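Local structure of NalD (Pseudomonas aeruginosa PAO1, 5DAJ) at residues A[16-21]-A[38-43]; A[26-31]-A[120-125]; A[63-68]-A[106-111]; A[86-91]-A[141-146]. The protein represses the MexAB-OprM multidrug efflux pump as a secondary, TetR-family regulator, probably by binding DNA, and lets pump expression rise when it binds novobiocin. All coordinates share one frame; numbering follows the deposited sequence.

Interaction 1 of 4, residues A[16-21]-A[38-43]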
loop_
_atom_site.group_PDB
_atom_site.type_symbol
_atom_site.label_atom_id
_atom_site.label_comp_id
_atom_site.label_asym_id
_atom_site.label_seq_id
_atom_site.Cartn_x
_atom_site.Cartn_y
_atom_site.Cartn_z
ATOM N N LEU A 16 -17.546 -3.797 -17.900
ATOM C CA LEU A 16 -16.495 -3.975 -16.884
ATOM C C LEU A 16 -15.122 -4.192 -17.499
ATOM O O LEU A 16 -14.112 -3.689 -16.975
ATOM C CB LEU A 16 -16.829 -5.116 -15.903
ATOM C CG LEU A 16 -18.018 -4.842 -14.975
ATOM C CD1 LEU A 16 -18.370 -6.098 -14.186
ATOM C CD2 LEU A 16 -17.740 -3.688 -14.016
ATOM N N LEU A 17 -15.079 -4.972 -18.571
ATOM C CA LEU A 17 -13.823 -5.197 -19.293
ATOM C C LEU A 17 -13.268 -3.904 -19.894
ATOM O O LEU A 17 -12.066 -3.634 -19.795
ATOM C CB LEU A 17 -14.006 -6.238 -20.402
ATOM C CG LEU A 17 -13.936 -7.709 -19.966
ATOM C CD1 LEU A 17 -14.316 -8.605 -21.131
ATOM C CD2 LEU A 17 -12.550 -8.079 -19.441
ATOM N N ALA A 18 -14.150 -3.127 -20.509
ATOM C CA ALA A 18 -13.813 -1.806 -21.063
ATOM C C ALA A 18 -13.261 -0.862 -20.000
ATOM O O ALA A 18 -12.187 -0.281 -20.168
ATOM C CB ALA A 18 -15.030 -1.175 -21.718
ATOM N N ALA A 19 -13.978 -0.767 -18.887
ATOM C CA ALA A 19 -13.547 0.038 -17.743
ATOM C C ALA A 19 -12.197 -0.420 -17.169
ATOM O O ALA A 19 -11.357 0.408 -16.790
ATOM C CB ALA A 19 -14.607 0.010 -16.652
ATOM N N GLU A 20 -12.024 -1.740 -17.066
ATOM C CA GLU A 20 -10.773 -2.342 -16.572
ATOM C C GLU A 20 -9.596 -1.860 -17.414
ATOM O O GLU A 20 -8.610 -1.362 -16.880
ATOM C CB GLU A 20 -10.866 -3.871 -16.587
ATOM C CG GLU A 20 -9.640 -4.615 -16.072
ATOM C CD GLU A 20 -9.750 -6.123 -16.245
ATOM O OE1 GLU A 20 -10.854 -6.680 -16.087
ATOM O OE2 GLU A 20 -8.715 -6.762 -16.537
ATOM N N GLU A 21 -9.730 -1.969 -18.729
ATOM C CA GLU A 21 -8.688 -1.513 -19.670
ATOM C C GLU A 21 -8.441 0.006 -19.575
ATOM O O GLU A 21 -7.285 0.451 -19.517
ATOM C CB GLU A 21 -9.086 -1.925 -21.101
ATOM C CG GLU A 21 -8.215 -1.599 -22.257
ATOM C CD GLU A 21 -9.001 -1.360 -23.542
ATOM O OE1 GLU A 21 -9.315 -0.198 -23.937
ATOM O OE2 GLU A 21 -9.341 -2.377 -24.150
ATOM N N ARG A 38 -18.525 4.270 -24.607
ATOM C CA ARG A 38 -18.018 4.325 -25.974
ATOM C C ARG A 38 -17.054 3.182 -26.268
ATOM O O ARG A 38 -17.190 2.495 -27.277
ATOM C CB ARG A 38 -17.360 5.671 -26.256
ATOM C CG ARG A 38 -17.149 5.975 -27.734
ATOM C CD ARG A 38 -16.892 7.451 -28.011
ATOM N NE ARG A 38 -15.716 7.928 -27.277
ATOM C CZ ARG A 38 -15.714 8.773 -26.237
ATOM N NH1 ARG A 38 -16.839 9.316 -25.753
ATOM N NH2 ARG A 38 -14.551 9.094 -25.673
ATOM N N ALA A 39 -16.114 2.958 -25.357
ATOM C CA ALA A 39 -15.137 1.857 -25.479
ATOM C C ALA A 39 -15.766 0.459 -25.410
ATOM O O ALA A 39 -15.204 -0.498 -25.925
ATOM C CB ALA A 39 -14.065 1.994 -24.409
ATOM N N ALA A 40 -16.909 0.353 -24.738
ATOM C CA ALA A 40 -17.645 -0.908 -24.612
ATOM C C ALA A 40 -18.616 -1.172 -25.766
ATOM O O ALA A 40 -19.192 -2.260 -25.850
ATOM C CB ALA A 40 -18.407 -0.937 -23.295
ATOM N N GLY A 41 -18.790 -0.192 -26.649
ATOM C CA GLY A 41 -19.718 -0.308 -27.780
ATOM C C GLY A 41 -21.160 -0.275 -27.307
ATOM O O GLY A 41 -21.974 -1.115 -27.690
ATOM N N VAL A 42 -21.457 0.719 -26.480
ATOM C CA VAL A 42 -22.694 0.765 -25.705
ATOM C C VAL A 42 -23.090 2.225 -25.457
ATOM O O VAL A 42 -22.255 3.118 -25.515
ATOM C CB VAL A 42 -22.515 -0.072 -24.395
ATOM C CG1 VAL A 42 -23.086 0.599 -23.151
ATOM C CG2 VAL A 42 -23.115 -1.463 -24.560
ATOM N N THR A 43 -24.368 2.444 -25.160
ATOM C CA THR A 43 -24.885 3.794 -24.847
ATOM C C THR A 43 -24.532 4.210 -23.422
ATOM O O THR A 43 -24.490 3.370 -22.513
ATOM C CB THR A 43 -26.420 3.882 -24.991
ATOM O OG1 THR A 43 -27.058 3.011 -24.038
ATOM C CG2 THR A 43 -26.846 3.496 -26.400
#
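Ala18 meets Ala39 and Ala40 where helix 6-26 passes the end of helix 33-40, and the Ala18 methyl is the hub of the contact. Along 16-21, Leu16 turns its side chain away from 38-43 and packs on Leu57 and Phe51. Two residues on comes Ala18, whose CB points at the other segment and lies 3.7 Å from Ala40 CB. Ala18 CB also reaches the backbone that joins the two partner alanines, 4.1 Å from Ala39 C and 3.9 Å from Ala40 N. Ala39 CB is less close to Ala18 CB, at 4.3 Å. With nothing longer than a methyl between them, the two backbones come near enough for Ala18 CA and Ala40 CA to lie 5.3 Å apart. Glu20 faces another way and forms salt bridges with Lys104 and Arg107, tying the same helix to helix 103-114. Beyond Ala40 the partner helix ends at Gly41 in a Schellman motif, and Thr43 then serves as N-cap of helix 44-51, so the contact sits at the turn of a predicted helix-turn-helix. As in other TetR repressors, the second helix of that motif probably reads the DNA. No hydrogen bond crosses between the segments: methyl packing has no preferred direction, so the close fit of small side chains, rather than polar pairing, brings helix 6-26 and the motif together here.

Interaction 2 of 4, residues A[26-31]-A[120-125]; sequences KGVSHT and EELREA
Val28 and Leu122 reach toward each other tip to tip, and their methyl groups form the tightly packed part of the contact. Val28 CG1, set anti to the backbone N (chi1 172°), meets both ends of the leucine fork, 4.0 Å from Leu122 CD2 and 4.1 Å from Leu122 CD1. Both side chains are buried, Val28 being backed by Phe23 and Leu122 by Phe58. The other side is looser: at the exposed Glu121, OE2 comes no nearer than 4.4 Å to Ser29 CA, and no hydrogen bond spans the segments. What links the two there is Lys54, which makes a salt bridge with Glu121 OE2 and donates to the carbonyl oxygens of Val28 and Thr31. The 26-31 loop also has bonds of its own. Val28 to Thr31 form a type I beta turn, and Thr31 OG1 donates to Gly27 O across 2.6 Å, tilted 23° from the carbonyl plane. Lys26 NZ reaches His30 O at 3.0 Å. Beyond Ser29 lies the second subunit, whose Glu117 accepts a hydrogen bond from Ser29 N and whose own Ser29 packs against this one. A loop leading into the helix-turn-helix thus rests on the start of helix 123-145, a junction between the N-terminal DNA-binding domain and the C-terminal regulatory domain characteristic of the TetR fold.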
loop_
_atom_site.group_PDB
_atom_site.type_symbol
_atom_site.label_atom_id
_atom_site.label_comp_id
_atom_site.label_asym_id
_atom_site.label_seq_id
_atom_site.Cartn_x
_atom_site.Cartn_y
_atom_site.Cartn_z
ATOM N N LYS A 26 -5.534 4.921 -18.258
ATOM C CA LYS A 26 -5.753 6.364 -18.031
ATOM C C LYS A 26 -5.805 6.778 -16.562
ATOM O O LYS A 26 -5.585 7.948 -16.236
ATOM C CB LYS A 26 -7.063 6.801 -18.698
ATOM C CG LYS A 26 -7.015 6.842 -20.220
ATOM C CD LYS A 26 -8.396 6.654 -20.851
ATOM C CE LYS A 26 -9.442 7.649 -20.353
ATOM N NZ LYS A 26 -9.147 9.054 -20.749
ATOM N N GLY A 27 -6.133 5.831 -15.693
ATOM C CA GLY A 27 -6.475 6.137 -14.304
ATOM C C GLY A 27 -7.973 6.309 -14.161
ATOM O O GLY A 27 -8.663 6.592 -15.135
ATOM N N VAL A 28 -8.474 6.161 -12.940
ATOM C CA VAL A 28 -9.918 6.214 -12.668
ATOM C C VAL A 28 -10.492 7.633 -12.782
ATOM O O VAL A 28 -11.564 7.817 -13.352
ATOM C CB VAL A 28 -10.259 5.610 -11.281
ATOM C CG1 VAL A 28 -11.719 5.844 -10.897
ATOM C CG2 VAL A 28 -9.976 4.116 -11.284
ATOM N N SER A 29 -9.789 8.612 -12.218
ATOM C CA SER A 29 -10.204 10.027 -12.253
ATOM C C SER A 29 -10.437 10.530 -13.675
ATOM O O SER A 29 -11.477 11.115 -13.979
ATOM C CB SER A 29 -9.142 10.911 -11.595
ATOM O OG SER A 29 -9.130 10.712 -10.200
ATOM N N HIS A 30 -9.444 10.284 -14.526
ATOM C CA HIS A 30 -9.458 10.691 -15.939
ATOM C C HIS A 30 -10.266 9.754 -16.856
ATOM O O HIS A 30 -10.217 9.899 -18.077
ATOM C CB HIS A 30 -8.011 10.833 -16.456
ATOM C CG HIS A 30 -7.244 11.943 -15.802
ATOM N ND1 HIS A 30 -7.646 13.262 -15.860
ATOM C CD2 HIS A 30 -6.096 11.931 -15.084
ATOM C CE1 HIS A 30 -6.779 14.012 -15.202
ATOM N NE2 HIS A 30 -5.830 13.229 -14.722
ATOM N N THR A 31 -10.990 8.798 -16.273
ATOM C CA THR A 31 -11.893 7.916 -17.015
ATOM C C THR A 31 -13.338 8.203 -16.616
ATOM O O THR A 31 -13.723 8.039 -15.453
ATOM C CB THR A 31 -11.602 6.426 -16.760
ATOM O OG1 THR A 31 -10.243 6.148 -17.106
ATOM C CG2 THR A 31 -12.520 5.531 -17.608
ATOM N N GLU A 120 -14.064 12.097 -2.804
ATOM C CA GLU A 120 -15.506 11.957 -2.528
ATOM C C GLU A 120 -16.248 11.082 -3.547
ATOM O O GLU A 120 -17.060 10.253 -3.156
ATOM C CB GLU A 120 -16.194 13.329 -2.466
ATOM C CG GLU A 120 -17.599 13.298 -1.871
ATOM C CD GLU A 120 -17.603 13.462 -0.362
ATOM O OE1 GLU A 120 -17.271 14.567 0.117
ATOM O OE2 GLU A 120 -17.950 12.491 0.346
ATOM N N GLU A 121 -15.962 11.254 -4.838
ATOM C CA GLU A 121 -16.698 10.515 -5.881
ATOM C C GLU A 121 -16.506 8.989 -5.796
ATOM O O GLU A 121 -17.318 8.248 -6.332
ATOM C CB GLU A 121 -16.421 11.058 -7.303
ATOM C CG GLU A 121 -15.186 10.528 -8.029
ATOM C CD GLU A 121 -15.140 10.897 -9.520
ATOM O OE1 GLU A 121 -16.164 11.364 -10.075
ATOM O OE2 GLU A 121 -14.063 10.706 -10.146
ATOM N N LEU A 122 -15.439 8.539 -5.128
ATOM C CA LEU A 122 -15.222 7.114 -4.831
ATOM C C LEU A 122 -15.397 6.754 -3.346
ATOM O O LEU A 122 -14.831 5.776 -2.865
ATOM C CB LEU A 122 -13.840 6.675 -5.332
ATOM C CG LEU A 122 -13.719 6.542 -6.858
ATOM C CD1 LEU A 122 -12.846 7.647 -7.434
ATOM C CD2 LEU A 122 -13.152 5.191 -7.226
ATOM N N ARG A 123 -16.204 7.533 -2.630
ATOM C CA ARG A 123 -16.473 7.297 -1.198
ATOM C C ARG A 123 -17.002 5.886 -0.952
ATOM O O ARG A 123 -16.504 5.172 -0.084
ATOM C CB ARG A 123 -17.494 8.305 -0.662
ATOM C CG ARG A 123 -17.575 8.381 0.855
ATOM C CD ARG A 123 -16.637 9.447 1.397
ATOM N NE ARG A 123 -16.758 9.614 2.843
ATOM C CZ ARG A 123 -16.118 10.542 3.557
ATOM N NH1 ARG A 123 -15.289 11.408 2.971
ATOM N NH2 ARG A 123 -16.306 10.605 4.872
ATOM N N GLU A 124 -18.012 5.506 -1.730
ATOM C CA GLU A 124 -18.665 4.184 -1.630
ATOM C C GLU A 124 -17.688 3.021 -1.789
ATOM O O GLU A 124 -17.766 2.025 -1.061
ATOM C CB GLU A 124 -19.763 4.052 -2.691
ATOM C CG GLU A 124 -20.515 2.724 -2.672
ATOM C CD GLU A 124 -21.473 2.564 -3.842
ATOM O OE1 GLU A 124 -21.925 3.577 -4.431
ATOM O OE2 GLU A 124 -21.783 1.408 -4.175
ATOM N N ALA A 125 -16.785 3.162 -2.752
ATOM C CA ALA A 125 -15.775 2.139 -3.030
ATOM C C ALA A 125 -14.789 1.956 -1.886
ATOM O O ALA A 125 -14.452 0.826 -1.523
ATOM C CB ALA A 125 -15.015 2.484 -4.291
#

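Interaction 3 of 4, residues A[63-68]-A[106-111]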
loop_
_atom_site.group_PDB
_atom_site.type_symbol
_atom_site.label_atom_id
_atom_site.label_comp_id
_atom_site.label_asym_id
_atom_site.label_seq_id
_atom_site.Cartn_x
_atom_site.Cartn_y
_atom_site.Cartn_z
ATOM N N ASN A 63 -15.238 -6.816 -6.931
ATOM C CA ASN A 63 -15.954 -8.034 -6.519
ATOM C C ASN A 63 -15.635 -9.259 -7.358
ATOM O O ASN A 63 -15.647 -10.372 -6.836
ATOM C CB ASN A 63 -17.469 -7.820 -6.568
ATOM C CG ASN A 63 -18.005 -7.094 -5.367
ATOM O OD1 ASN A 63 -17.280 -6.784 -4.417
ATOM N ND2 ASN A 63 -19.306 -6.812 -5.403
ATOM N N GLN A 64 -15.348 -9.045 -8.645
ATOM C CA GLN A 64 -14.931 -10.126 -9.559
ATOM C C GLN A 64 -13.692 -10.885 -9.051
ATOM O O GLN A 64 -13.460 -12.026 -9.437
ATOM C CB GLN A 64 -14.610 -9.573 -10.958
ATOM C CG GLN A 64 -15.761 -8.893 -11.706
ATOM C CD GLN A 64 -15.329 -8.241 -13.020
ATOM O OE1 GLN A 64 -15.812 -8.595 -14.096
ATOM N NE2 GLN A 64 -14.412 -7.286 -12.934
ATOM N N VAL A 65 -12.918 -10.231 -8.187
ATOM C CA VAL A 65 -11.583 -10.663 -7.748
ATOM C C VAL A 65 -11.434 -10.933 -6.230
ATOM O O VAL A 65 -10.419 -11.483 -5.788
ATOM C CB VAL A 65 -10.562 -9.617 -8.281
ATOM C CG1 VAL A 65 -9.460 -9.237 -7.283
ATOM C CG2 VAL A 65 -9.996 -10.107 -9.604
ATOM N N ARG A 66 -12.453 -10.612 -5.442
ATOM C CA ARG A 66 -12.455 -10.811 -3.983
ATOM C C ARG A 66 -13.048 -12.117 -3.457
ATOM O O ARG A 66 -14.077 -12.536 -3.921
ATOM C CB ARG A 66 -13.309 -9.738 -3.347
ATOM C CG ARG A 66 -12.665 -8.396 -3.133
ATOM C CD ARG A 66 -13.623 -7.564 -2.316
ATOM N NE ARG A 66 -13.466 -6.138 -2.484
ATOM C CZ ARG A 66 -14.466 -5.332 -2.793
ATOM N NH1 ARG A 66 -15.673 -5.823 -2.981
ATOM N NH2 ARG A 66 -14.257 -4.043 -2.928
ATOM N N LEU A 67 -12.421 -12.745 -2.466
ATOM C CA LEU A 67 -12.968 -13.983 -1.862
ATOM C C LEU A 67 -14.184 -13.628 -1.014
ATOM O O LEU A 67 -14.100 -12.721 -0.180
ATOM C CB LEU A 67 -11.943 -14.744 -0.975
ATOM C CG LEU A 67 -10.997 -15.719 -1.688
ATOM C CD1 LEU A 67 -9.799 -16.070 -0.814
ATOM C CD2 LEU A 67 -11.726 -16.987 -2.113
ATOM N N PRO A 68 -15.308 -14.349 -1.202
ATOM C CA PRO A 68 -16.467 -14.089 -0.352
ATOM C C PRO A 68 -16.241 -14.578 1.094
ATOM O O PRO A 68 -15.535 -15.569 1.297
ATOM C CB PRO A 68 -17.596 -14.868 -1.037
ATOM C CG PRO A 68 -16.917 -15.957 -1.792
ATOM C CD PRO A 68 -15.550 -15.454 -2.151
ATOM N N ARG A 106 -4.356 -9.416 -11.148
ATOM C CA ARG A 106 -3.209 -8.514 -11.226
ATOM C C ARG A 106 -3.649 -7.162 -11.790
ATOM O O ARG A 106 -3.384 -6.133 -11.176
ATOM C CB ARG A 106 -2.088 -9.112 -12.080
ATOM C CG ARG A 106 -0.790 -8.311 -12.081
ATOM C CD ARG A 106 0.135 -8.753 -13.198
ATOM N NE ARG A 106 0.144 -10.214 -13.369
ATOM C CZ ARG A 106 -0.068 -10.878 -14.511
ATOM N NH1 ARG A 106 -0.277 -10.248 -15.670
ATOM N NH2 ARG A 106 -0.044 -12.207 -14.497
ATOM N N ARG A 107 -4.343 -7.188 -12.925
ATOM C CA ARG A 107 -4.807 -5.961 -13.594
ATOM C C ARG A 107 -5.697 -5.093 -12.685
ATOM O O ARG A 107 -5.446 -3.896 -12.516
ATOM C CB ARG A 107 -5.546 -6.286 -14.900
ATOM C CG ARG A 107 -4.643 -6.831 -16.004
ATOM C CD ARG A 107 -5.423 -7.388 -17.200
ATOM N NE ARG A 107 -6.364 -6.421 -17.770
ATOM C CZ ARG A 107 -6.087 -5.503 -18.701
ATOM N NH1 ARG A 107 -4.876 -5.388 -19.234
ATOM N NH2 ARG A 107 -7.042 -4.677 -19.114
ATOM N N ILE A 108 -6.703 -5.716 -12.086
ATOM C CA ILE A 108 -7.661 -5.012 -11.235
ATOM C C ILE A 108 -7.016 -4.470 -9.951
ATOM O O ILE A 108 -7.323 -3.355 -9.525
ATOM C CB ILE A 108 -8.883 -5.901 -10.903
ATOM C CG1 ILE A 108 -9.747 -6.067 -12.162
ATOM C CG2 ILE A 108 -9.724 -5.292 -9.785
ATOM C CD1 ILE A 108 -10.800 -7.148 -12.071
ATOM N N LEU A 109 -6.142 -5.255 -9.329
ATOM C CA LEU A 109 -5.444 -4.800 -8.117
ATOM C C LEU A 109 -4.436 -3.697 -8.406
ATOM O O LEU A 109 -4.244 -2.815 -7.565
ATOM C CB LEU A 109 -4.763 -5.947 -7.372
ATOM C CG LEU A 109 -5.707 -6.917 -6.674
ATOM C CD1 LEU A 109 -4.879 -7.997 -6.015
ATOM C CD2 LEU A 109 -6.586 -6.258 -5.630
ATOM N N THR A 110 -3.821 -3.724 -9.588
ATOM C CA THR A 110 -2.939 -2.619 -10.015
ATOM C C THR A 110 -3.779 -1.351 -10.145
ATOM O O THR A 110 -3.324 -0.268 -9.783
ATOM C CB THR A 110 -2.220 -2.908 -11.401
ATOM O OG1 THR A 110 -1.497 -4.138 -11.376
ATOM C CG2 THR A 110 -1.223 -1.856 -11.860
ATOM N N ILE A 111 -5.013 -1.483 -10.625
ATOM C CA ILE A 111 -5.917 -0.323 -10.666
ATOM C C ILE A 111 -6.178 0.206 -9.251
ATOM O O ILE A 111 -6.021 1.402 -8.983
ATOM C CB ILE A 111 -7.270 -0.642 -11.330
ATOM C CG1 ILE A 111 -7.089 -0.888 -12.822
ATOM C CG2 ILE A 111 -8.239 0.507 -11.122
ATOM C CD1 ILE A 111 -8.270 -1.572 -13.467
#
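Val65 and Ile108 supply most of the surface buried between 63-68 and 106-111, and Gln64 adds a smaller share at the margin. The valine and isoleucine point at each other's segments and slide past one another in opposite directions, so that Val65 CG2 ends 3.9 Å from Ile108 CD1. Ile108 gets there by an outstretched chain: CG1 lies anti to the carbonyl carbon (chi1 -71°) and CD1 lies anti to CA (chi2 167°), carrying the terminal methyl toward 63-68. The second methyl of the valine looks to the next residue of that helix, Val65 CG1 standing 4.5 Å from Leu109 CG, a looser touch.

Gln64 comes in at about a right angle to Ile108, and its amide nitrogen NE2 lies 3.7 Å from Ile108 CD1. That approach is packing and not a bond, for the NE2 group donates to the carbonyl oxygen of Met61, one turn back at the end of helix 54-63. The isoleucine methyl thus meets an apolar branch and a polar group already engaged with its own chain. Around them, Ile108 is further packed by Met61 and Leu62, while Leu109 leans on Phe174 and Leu178 of helix 159-179.

The linker between helices 54-63 and 69-76 is in this way laid against helix 103-114 largely by apolar side-chain contacts. Because no hydrogen bond or ion pair crosses between the segments, the joint probably rests on shape and the exclusion of water rather than on directional bonds.

Interaction 4 of 4, residues A[86-91]-A[141-146]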
loop_
_atom_site.group_PDB
_atom_site.type_symbol
_atom_site.label_atom_id
_atom_site.label_comp_id
_atom_site.label_asym_id
_atom_site.label_seq_id
_atom_site.Cartn_x
_atom_site.Cartn_y
_atom_site.Cartn_z
ATOM N N ARG A 86 -1.741 -23.064 10.034
ATOM C CA ARG A 86 -1.142 -23.511 8.770
ATOM C C ARG A 86 -2.017 -23.116 7.579
ATOM O O ARG A 86 -1.519 -22.681 6.539
ATOM C CB ARG A 86 -0.984 -25.041 8.758
ATOM C CG ARG A 86 -0.254 -25.616 7.532
ATOM C CD ARG A 86 1.129 -25.021 7.328
ATOM N NE ARG A 86 1.795 -25.593 6.157
ATOM C CZ ARG A 86 3.100 -25.508 5.891
ATOM N NH1 ARG A 86 3.939 -24.877 6.719
ATOM N NH2 ARG A 86 3.578 -26.070 4.784
ATOM N N SER A 87 -3.325 -23.308 7.722
ATOM C CA SER A 87 -4.285 -22.906 6.680
ATOM C C SER A 87 -4.162 -21.416 6.367
ATOM O O SER A 87 -4.245 -21.000 5.200
ATOM C CB SER A 87 -5.726 -23.222 7.097
ATOM O OG SER A 87 -5.891 -24.602 7.390
ATOM N N LEU A 88 -3.980 -20.622 7.420
ATOM C CA LEU A 88 -3.798 -19.172 7.278
ATOM C C LEU A 88 -2.528 -18.849 6.485
ATOM O O LEU A 88 -2.562 -18.012 5.571
ATOM C CB LEU A 88 -3.750 -18.486 8.646
ATOM C CG LEU A 88 -3.459 -16.984 8.623
ATOM C CD1 LEU A 88 -4.512 -16.224 7.826
ATOM C CD2 LEU A 88 -3.367 -16.445 10.035
ATOM N N TYR A 89 -1.428 -19.513 6.841
ATOM C CA TYR A 89 -0.170 -19.395 6.088
ATOM C C TYR A 89 -0.369 -19.771 4.615
ATOM O O TYR A 89 -0.005 -19.007 3.718
ATOM C CB TYR A 89 0.929 -20.263 6.702
ATOM C CG TYR A 89 2.163 -20.375 5.844
ATOM C CD1 TYR A 89 3.120 -19.374 5.844
ATOM C CD2 TYR A 89 2.373 -21.486 5.025
ATOM C CE1 TYR A 89 4.253 -19.471 5.055
ATOM C CE2 TYR A 89 3.504 -21.593 4.230
ATOM C CZ TYR A 89 4.443 -20.581 4.254
ATOM O OH TYR A 89 5.556 -20.684 3.459
ATOM N N ASP A 90 -0.971 -20.938 4.389
ATOM C CA ASP A 90 -1.300 -21.418 3.034
ATOM C C ASP A 90 -2.120 -20.403 2.247
ATOM O O ASP A 90 -1.813 -20.093 1.094
ATOM C CB ASP A 90 -2.078 -22.742 3.081
ATOM C CG ASP A 90 -1.210 -23.937 3.461
ATOM O OD1 ASP A 90 0.032 -23.855 3.394
ATOM O OD2 ASP A 90 -1.780 -24.987 3.816
ATOM N N LEU A 91 -3.157 -19.874 2.885
ATOM C CA LEU A 91 -4.007 -18.852 2.260
ATOM C C LEU A 91 -3.214 -17.610 1.831
ATOM O O LEU A 91 -3.398 -17.098 0.718
ATOM C CB LEU A 91 -5.134 -18.436 3.204
ATOM C CG LEU A 91 -6.060 -17.328 2.677
ATOM C CD1 LEU A 91 -6.957 -17.834 1.555
ATOM C CD2 LEU A 91 -6.899 -16.752 3.801
ATOM N N GLU A 141 -7.851 -12.187 13.731
ATOM C CA GLU A 141 -7.884 -11.865 15.157
ATOM C C GLU A 141 -8.557 -12.999 15.934
ATOM O O GLU A 141 -7.992 -13.534 16.888
ATOM C CB GLU A 141 -8.627 -10.548 15.395
ATOM C CG GLU A 141 -8.371 -9.912 16.755
ATOM C CD GLU A 141 -8.858 -8.470 16.849
ATOM O OE1 GLU A 141 -9.103 -7.832 15.799
ATOM O OE2 GLU A 141 -9.003 -7.969 17.982
ATOM N N GLN A 142 -9.746 -13.380 15.481
ATOM C CA GLN A 142 -10.505 -14.486 16.076
ATOM C C GLN A 142 -9.731 -15.806 16.049
ATOM O O GLN A 142 -9.729 -16.546 17.027
ATOM C CB GLN A 142 -11.842 -14.651 15.361
ATOM C CG GLN A 142 -12.772 -15.713 15.955
ATOM C CD GLN A 142 -13.815 -16.241 14.977
ATOM O OE1 GLN A 142 -14.123 -17.436 14.986
ATOM N NE2 GLN A 142 -14.372 -15.363 14.145
ATOM N N LEU A 143 -9.084 -16.087 14.923
ATOM C CA LEU A 143 -8.242 -17.280 14.773
ATOM C C LEU A 143 -7.101 -17.303 15.797
ATOM O O LEU A 143 -6.933 -18.281 16.520
ATOM C CB LEU A 143 -7.690 -17.383 13.345
ATOM C CG LEU A 143 -6.565 -18.389 13.067
ATOM C CD1 LEU A 143 -6.884 -19.770 13.589
ATOM C CD2 LEU A 143 -6.302 -18.469 11.578
ATOM N N PHE A 144 -6.329 -16.221 15.851
ATOM C CA PHE A 144 -5.245 -16.087 16.843
ATOM C C PHE A 144 -5.757 -16.102 18.289
ATOM O O PHE A 144 -5.031 -16.493 19.197
ATOM C CB PHE A 144 -4.444 -14.800 16.621
ATOM C CG PHE A 144 -3.567 -14.824 15.405
ATOM C CD1 PHE A 144 -2.530 -15.739 15.288
ATOM C CD2 PHE A 144 -3.763 -13.906 14.386
ATOM C CE1 PHE A 144 -1.724 -15.749 14.163
ATOM C CE2 PHE A 144 -2.963 -13.917 13.260
ATOM C CZ PHE A 144 -1.941 -14.842 13.147
ATOM N N ALA A 145 -7.002 -15.669 18.484
ATOM C CA ALA A 145 -7.625 -15.588 19.812
ATOM C C ALA A 145 -8.114 -16.923 20.384
ATOM O O ALA A 145 -8.408 -17.002 21.579
ATOM C CB ALA A 145 -8.782 -14.599 19.784
ATOM N N ARG A 146 -8.216 -17.956 19.548
ATOM C CA ARG A 146 -8.599 -19.299 20.017
ATOM C C ARG A 146 -7.537 -19.847 20.957
ATOM O O ARG A 146 -6.346 -19.620 20.742
ATOM C CB ARG A 146 -8.765 -20.291 18.859
ATOM C CG ARG A 146 -9.821 -19.917 17.838
ATOM C CD ARG A 146 -9.925 -20.910 16.705
ATOM N NE ARG A 146 -10.635 -20.339 15.563
ATOM C CZ ARG A 146 -10.595 -20.819 14.317
ATOM N NH1 ARG A 146 -9.891 -21.919 14.017
ATOM N NH2 ARG A 146 -11.276 -20.192 13.357
#
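Leu88 and Leu143 both carry CG anti to the backbone N (chi1 176° and 168°), whereas Phe144 has its ring anti to the carbonyl carbon (chi1 -72°); the first choice extends each leucine toward the opposite helix, and the second swings the ring tip toward Leu88. Leu143 and Phe144 converge on one methyl of Leu88, CD2. Leu88 CD2 lies 3.9 Å from Leu143 CD2 and 3.8 Å from Phe144 CZ, with Phe144 CE2 a little farther off at 4.1 Å. Leu143 CD2 also reaches back along the partner chain to Leu88 CB, again 3.9 Å away, so that the two leucines overlap over more than their ends. The two leucine side chains run at a slant to each other, whereas the Phe144 side chain lies nearly perpendicular to that of Leu88.

These residues belong to helices 84-101 and 123-145 of the all-helical C-terminal domain, which in TetR repressors is the regulatory, ligand-responsive part. The contact is a buried piece of its helix packing, near the end of helix 123-145. Leu166 of helix 159-179 and Leu76 of helix 69-76 press on Leu88 as well, and Pro159 and Leu85 also touch Phe144, which sets the Leu88 side chain among several helices.

The two branches of Leu143 do different work. While CD2 faces Leu88, Leu143 CD1 packs on one face of the Arg146 guanidinium, 3.7 Å from its plane and toward its rim.

Overall arrangement
The four contacts run from the DNA-binding end of the chain to the far end of the regulatory domain. Interactions 1, 2 and 3 have centres 16 to 17 Å apart, and interaction 4 lies about 40 Å from interaction 1, centre to centre. Interaction 3 is nested within the chain loop that interaction 2 closes, whereas interactions 1 and 2 alternate their segments. Leu16 packing on Gln64 joins interactions 1 and 3, Val28 on Ile111 joins 2 and 3, and Leu67 on Leu91 joins 3 and 4. Helix 123-145 serves interactions 2 and 4, running from the domain junction to the far end, consistent with relaying ligand binding, as in other TetR repressors.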